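Local coordinates for YjeF-related protein (Enterococcus faecalis, PDB 2R3B), which probably catalyses the ADP-dependent dehydration of (6S)-NAD(P)HX, helping to repair hydrated, damaged forms of NADH and NADPH, at residues Pro171-Trp176 against Ile203-His208; Ser149-Phe154 against Val167-His172. All blocks are in the same frame, centred on the assembly; numbering follows the deposited sequence.

Interaction 1 of 2, residues Pro171-Trp176 against Ile203-His208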
loop_
_atom_site.group_PDB
_atom_site.type_symbol
_atom_site.label_atom_id
_atom_site.label_comp_id
_atom_site.label_asym_id
_atom_site.label_seq_id
_atom_site.Cartn_x
_atom_site.Cartn_y
_atom_site.Cartn_z
ATOM N N PRO B 171 9.335 24.337 16.709
ATOM C CA PRO B 171 9.345 25.281 15.611
ATOM C C PRO B 171 10.593 25.219 14.745
ATOM O O PRO B 171 11.676 24.929 15.251
ATOM C CB PRO B 171 9.344 26.630 16.341
ATOM C CG PRO B 171 10.124 26.368 17.590
ATOM C CD PRO B 171 9.672 24.992 17.987
ATOM N N HIS B 172 10.431 25.470 13.449
ATOM C CA HIS B 172 11.584 25.847 12.646
ATOM C C HIS B 172 11.829 27.338 12.912
ATOM O O HIS B 172 11.093 27.964 13.665
ATOM C CB HIS B 172 11.426 25.476 11.158
ATOM C CG HIS B 172 10.247 26.091 10.468
ATOM N ND1 HIS B 172 9.926 27.426 10.580
ATOM C CD2 HIS B 172 9.346 25.561 9.605
ATOM C CE1 HIS B 172 8.867 27.691 9.837
ATOM N NE2 HIS B 172 8.500 26.577 9.224
ATOM N N GLN B 173 12.880 27.896 12.340
ATOM C CA GLN B 173 13.298 29.272 12.685
ATOM C C GLN B 173 12.232 30.366 12.492
ATOM O O GLN B 173 12.125 31.274 13.326
ATOM C CB GLN B 173 14.649 29.605 12.004
ATOM C CG GLN B 173 15.817 28.799 12.664
ATOM C CD GLN B 173 17.085 28.609 11.793
ATOM O OE1 GLN B 173 17.075 27.910 10.758
ATOM N NE2 GLN B 173 18.191 29.173 12.257
HETATM N N MSE B 174 11.419 30.275 11.450
HETATM C CA MSE B 174 10.394 31.292 11.219
HETATM C C MSE B 174 9.197 31.106 12.158
HETATM O O MSE B 174 8.595 32.081 12.611
HETATM C CB MSE B 174 9.975 31.312 9.748
HETATM C CG MSE B 174 11.084 31.802 8.809
HETATM SE SE MSE B 174 11.721 33.627 9.205
HETATM C CE MSE B 174 10.217 34.636 8.545
ATOM N N GLU B 175 8.872 29.862 12.493
ATOM C CA GLU B 175 7.836 29.607 13.491
ATOM C C GLU B 175 8.300 30.143 14.829
ATOM O O GLU B 175 7.504 30.731 15.573
ATOM C CB GLU B 175 7.486 28.101 13.557
ATOM C CG GLU B 175 6.599 27.623 12.412
ATOM C CD GLU B 175 6.717 26.123 12.070
ATOM O OE1 GLU B 175 7.576 25.406 12.632
ATOM O OE2 GLU B 175 5.931 25.657 11.209
ATOM N N TRP B 176 9.587 29.965 15.146
ATOM C CA TRP B 176 10.135 30.483 16.410
ATOM C C TRP B 176 10.132 32.023 16.464
ATOM O O TRP B 176 9.884 32.610 17.515
ATOM C CB TRP B 176 11.561 29.984 16.588
ATOM C CG TRP B 176 12.242 30.353 17.855
ATOM C CD1 TRP B 176 13.509 30.830 17.950
ATOM C CD2 TRP B 176 11.748 30.266 19.211
ATOM N NE1 TRP B 176 13.848 31.006 19.247
ATOM C CE2 TRP B 176 12.791 30.695 20.049
ATOM C CE3 TRP B 176 10.540 29.847 19.801
ATOM C CZ2 TRP B 176 12.680 30.722 21.418
ATOM C CZ3 TRP B 176 10.414 29.910 21.164
ATOM C CH2 TRP B 176 11.477 30.350 21.971
ATOM N N ILE B 203 11.520 24.006 24.084
ATOM C CA ILE B 203 11.583 24.449 22.701
ATOM C C ILE B 203 12.579 23.588 21.935
ATOM O O ILE B 203 13.766 23.623 22.206
ATOM C CB ILE B 203 11.982 25.947 22.540
ATOM C CG1 ILE B 203 11.177 26.850 23.503
ATOM C CG2 ILE B 203 11.910 26.366 21.053
ATOM C CD1 ILE B 203 9.662 26.814 23.284
ATOM N N VAL B 204 12.083 22.805 20.968
ATOM C CA VAL B 204 12.937 22.058 20.056
ATOM C C VAL B 204 13.090 22.929 18.819
ATOM O O VAL B 204 12.190 23.001 17.970
ATOM C CB VAL B 204 12.338 20.685 19.682
ATOM C CG1 VAL B 204 13.268 19.916 18.763
ATOM C CG2 VAL B 204 12.000 19.878 20.926
ATOM N N LEU B 205 14.208 23.659 18.747
ATOM C CA LEU B 205 14.388 24.657 17.705
ATOM C C LEU B 205 15.088 23.974 16.558
ATOM O O LEU B 205 16.300 23.739 16.582
ATOM C CB LEU B 205 15.165 25.878 18.223
ATOM C CG LEU B 205 15.453 26.984 17.205
ATOM C CD1 LEU B 205 14.146 27.456 16.525
ATOM C CD2 LEU B 205 16.212 28.142 17.892
ATOM N N LYS B 206 14.305 23.629 15.536
ATOM C CA LYS B 206 14.794 22.757 14.477
ATOM C C LYS B 206 15.669 23.524 13.520
ATOM O O LYS B 206 15.352 24.659 13.174
ATOM C CB LYS B 206 13.637 22.170 13.685
ATOM C CG LYS B 206 12.747 21.289 14.545
ATOM C CD LYS B 206 11.747 20.513 13.729
ATOM C CE LYS B 206 10.816 21.398 12.954
ATOM N NZ LYS B 206 9.870 20.513 12.235
ATOM N N SER B 207 16.752 22.886 13.084
ATOM C CA SER B 207 17.660 23.488 12.089
ATOM C C SER B 207 18.589 22.419 11.561
ATOM O O SER B 207 18.356 21.240 11.798
ATOM C CB SER B 207 18.459 24.629 12.709
ATOM O OG SER B 207 19.437 24.143 13.632
ATOM N N HIS B 208 19.650 22.836 10.862
ATOM C CA HIS B 208 20.699 21.916 10.413
ATOM C C HIS B 208 21.294 21.228 11.630
ATOM O O HIS B 208 21.704 20.070 11.557
ATOM C CB HIS B 208 21.782 22.719 9.639
ATOM C CG HIS B 208 22.972 21.907 9.190
ATOM N ND1 HIS B 208 22.856 20.728 8.477
ATOM C CD2 HIS B 208 24.307 22.134 9.326
ATOM C CE1 HIS B 208 24.064 20.260 8.200
ATOM N NE2 HIS B 208 24.961 21.090 8.712
HETATM O O HOH W 1 14.808 26.124 10.899
#

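Interaction 2 of 2, residues Ser149-Phe154 against Val167-His172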
loop_
_atom_site.group_PDB
_atom_site.type_symbol
_atom_site.label_atom_id
_atom_site.label_comp_id
_atom_site.label_asym_id
_atom_site.label_seq_id
_atom_site.Cartn_x
_atom_site.Cartn_y
_atom_site.Cartn_z
ATOM N N SER B 149 1.837 24.317 11.904
ATOM C CA SER B 149 0.829 25.365 11.914
ATOM C C SER B 149 0.131 25.572 13.248
ATOM O O SER B 149 -0.444 26.643 13.466
ATOM C CB SER B 149 -0.217 25.097 10.804
ATOM O OG SER B 149 -1.067 24.008 11.132
ATOM N N ALA B 150 0.196 24.600 14.167
ATOM C CA ALA B 150 -0.377 24.761 15.484
ATOM C C ALA B 150 0.462 25.803 16.271
ATOM O O ALA B 150 -0.068 26.526 17.106
ATOM C CB ALA B 150 -0.473 23.419 16.233
ATOM N N ILE B 151 1.748 25.913 15.961
ATOM C CA ILE B 151 2.591 26.943 16.600
ATOM C C ILE B 151 2.150 28.334 16.103
ATOM O O ILE B 151 1.971 29.271 16.894
ATOM C CB ILE B 151 4.085 26.751 16.291
ATOM C CG1 ILE B 151 4.563 25.371 16.754
ATOM C CG2 ILE B 151 4.944 27.850 17.011
ATOM C CD1 ILE B 151 5.973 25.022 16.339
ATOM N N THR B 152 1.968 28.450 14.800
ATOM C CA THR B 152 1.488 29.686 14.197
ATOM C C THR B 152 0.138 30.098 14.754
ATOM O O THR B 152 -0.060 31.265 15.113
ATOM C CB THR B 152 1.415 29.557 12.691
ATOM O OG1 THR B 152 2.719 29.289 12.180
ATOM C CG2 THR B 152 0.879 30.844 12.029
ATOM N N LEU B 153 -0.810 29.165 14.828
ATOM C CA LEU B 153 -2.126 29.470 15.423
ATOM C C LEU B 153 -2.024 29.829 16.899
ATOM O O LEU B 153 -2.766 30.696 17.408
ATOM C CB LEU B 153 -3.067 28.276 15.264
ATOM C CG LEU B 153 -3.502 27.951 13.830
ATOM C CD1 LEU B 153 -4.431 26.728 13.814
ATOM C CD2 LEU B 153 -4.138 29.150 13.103
ATOM N N PHE B 154 -1.131 29.144 17.611
ATOM C CA PHE B 154 -0.919 29.402 19.025
ATOM C C PHE B 154 -0.454 30.845 19.223
ATOM O O PHE B 154 -0.949 31.544 20.101
ATOM C CB PHE B 154 0.081 28.433 19.662
ATOM C CG PHE B 154 0.339 28.727 21.109
ATOM C CD1 PHE B 154 1.360 29.614 21.482
ATOM C CD2 PHE B 154 -0.455 28.177 22.105
ATOM C CE1 PHE B 154 1.571 29.930 22.826
ATOM C CE2 PHE B 154 -0.231 28.493 23.458
ATOM C CZ PHE B 154 0.771 29.358 23.818
ATOM N N VAL B 167 4.500 21.141 27.992
ATOM C CA VAL B 167 4.312 21.529 26.589
ATOM C C VAL B 167 5.667 21.541 25.901
ATOM O O VAL B 167 6.693 21.998 26.492
ATOM C CB VAL B 167 3.624 22.881 26.452
ATOM C CG1 VAL B 167 3.409 23.245 24.957
ATOM C CG2 VAL B 167 2.285 22.865 27.224
ATOM N N VAL B 168 5.683 20.991 24.684
ATOM C CA VAL B 168 6.900 20.917 23.838
ATOM C C VAL B 168 6.528 21.613 22.527
ATOM O O VAL B 168 5.623 21.170 21.820
ATOM C CB VAL B 168 7.334 19.483 23.557
ATOM C CG1 VAL B 168 8.636 19.440 22.713
ATOM C CG2 VAL B 168 7.458 18.673 24.853
ATOM N N PHE B 169 7.198 22.712 22.196
ATOM C CA PHE B 169 7.049 23.340 20.871
ATOM C C PHE B 169 8.161 22.861 19.964
ATOM O O PHE B 169 9.319 22.758 20.391
ATOM C CB PHE B 169 7.127 24.861 20.928
ATOM C CG PHE B 169 6.006 25.512 21.666
ATOM C CD1 PHE B 169 6.100 25.734 23.028
ATOM C CD2 PHE B 169 4.864 25.915 21.005
ATOM C CE1 PHE B 169 5.078 26.362 23.717
ATOM C CE2 PHE B 169 3.852 26.550 21.679
ATOM C CZ PHE B 169 3.946 26.772 23.047
ATOM N N THR B 170 7.833 22.564 18.711
ATOM C CA THR B 170 8.853 22.134 17.756
ATOM C C THR B 170 8.988 23.041 16.513
ATOM O O THR B 170 8.768 22.580 15.389
ATOM C CB THR B 170 8.552 20.705 17.313
ATOM O OG1 THR B 170 7.230 20.661 16.771
ATOM C CG2 THR B 170 8.608 19.732 18.505
ATOM N N PRO B 171 9.335 24.337 16.709
ATOM C CA PRO B 171 9.345 25.281 15.611
ATOM C C PRO B 171 10.593 25.219 14.745
ATOM O O PRO B 171 11.676 24.929 15.251
ATOM C CB PRO B 171 9.344 26.630 16.341
ATOM C CG PRO B 171 10.124 26.368 17.590
ATOM C CD PRO B 171 9.672 24.992 17.987
ATOM N N HIS B 172 10.431 25.470 13.449
ATOM C CA HIS B 172 11.584 25.847 12.646
ATOM C C HIS B 172 11.829 27.338 12.912
ATOM O O HIS B 172 11.093 27.964 13.665
ATOM C CB HIS B 172 11.426 25.476 11.158
ATOM C CG HIS B 172 10.247 26.091 10.468
ATOM N ND1 HIS B 172 9.926 27.426 10.580
ATOM C CD2 HIS B 172 9.346 25.561 9.605
ATOM C CE1 HIS B 172 8.867 27.691 9.837
ATOM N NE2 HIS B 172 8.500 26.577 9.224
#

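Interaction 1 of 2, residues Pro171-Trp176 against Ile203-His208
The indole of W176 rests on the side chain of I203. I203 CG2 sits over one face, 4.0 Å from the centroid of the six-membered ring, in a CH-pi contact. I203 CD1 reaches CZ3 of the same ring. L205 meets the start of the side chain: its CD1 is 3.6 Å from W176 CB, and its CD2 lies near CD1 of the indole. W176 has CG anti to its backbone N (chi1 -177°), which sends the indole down onto the strand. N192, on helix 189-199, takes the hydrogen bond from W176 NE1. In the conformer given here, the imidazole of H172 carries the carboxylate carbon of E175 over one face.

P171 packs its CG against I203 CG2 at 3.9 Å. One direct hydrogen bond joins the backbones. K206 N donates to P171 O over 2.9 Å, nearly straight at 170° and in the carbonyl plane. A water adds a second link. It accepts from Q173 N and donates to Q173 OE1 and to K206 O, 2.8 Å away.

H172 is the N-cap of helix 173-180 and forms a capping box with E175. H172 N donates to E175 OE1 at 3.0 Å; the return bond from M174 N to H172 ND1 is weak.

H172 is predicted to bind (6S)-NADPHX, and the K206 side chain lies about 4 Å from that of G234, predicted to bind AMP. The backbone bond and the water join the start of helix 173-180 to K206, just past strand 202-205, with apolar packing beside them. This is consistent with a set position for residues near the predicted sites.

Interaction 2 of 2, residues Ser149-Phe154 against Val167-His172
Segment 149-154 of helix 149-156 crosses strand 167-170 at 109°, with 9.0 Å between the axes, and I151 and F154 point from it toward the strand. I151 reaches the T170-P171 junction, where its CD1 touches the backbone, 3.5 Å from P171 N, and also meets P171 CB at 3.7 Å. The chain is extended at chi2 (173°), which carries CD1 down to that junction. CG1 of the same isoleucine lies at the edge of the F169 ring, 4.3 Å from F169 CD2.

F154 and F169 form a T-shaped pair. The edge of F169 points at the face of F154, with centroids 5.3 Å apart and planes at 65°. F169 CE2 and CZ make the approach, and CE2 comes within 4.0 Å of F154 CD1. The contact across the two segments is apolar and buried. T170 OG1 hydrogen-bonds D147 OD1, outside the two segments.

The two segments belong to the beta-alpha-beta unit of strand 143-147, helix 149-156 and strand 167-170. I146 of the first strand touches both I151 and F169. L179 of helix 173-180 packs on both phenylalanines, while L135 of helix 125-137 also touches F154.

In the fold
The centres of interactions 1 and 2 are about 9 Å apart, and the two share P171 and H172. Along the chain, helix 149-156 comes first, then strand 167-170, helix 173-180 and strand 202-205. The two strands are parallel neighbours in the central sheet of this ribokinase-like fold. Interaction 2 places the first helix on strand 167-170; interaction 1 takes up the chain from P171 onward. V204 N probably bonds to F169 O, and I203 CD1 packs on F169 CD1, tying the contacts together. P171 takes part in both contacts and directly precedes H172, predicted to bind (6S)-NADPHX. K206 of interaction 1 lies close to G234, predicted to bind AMP.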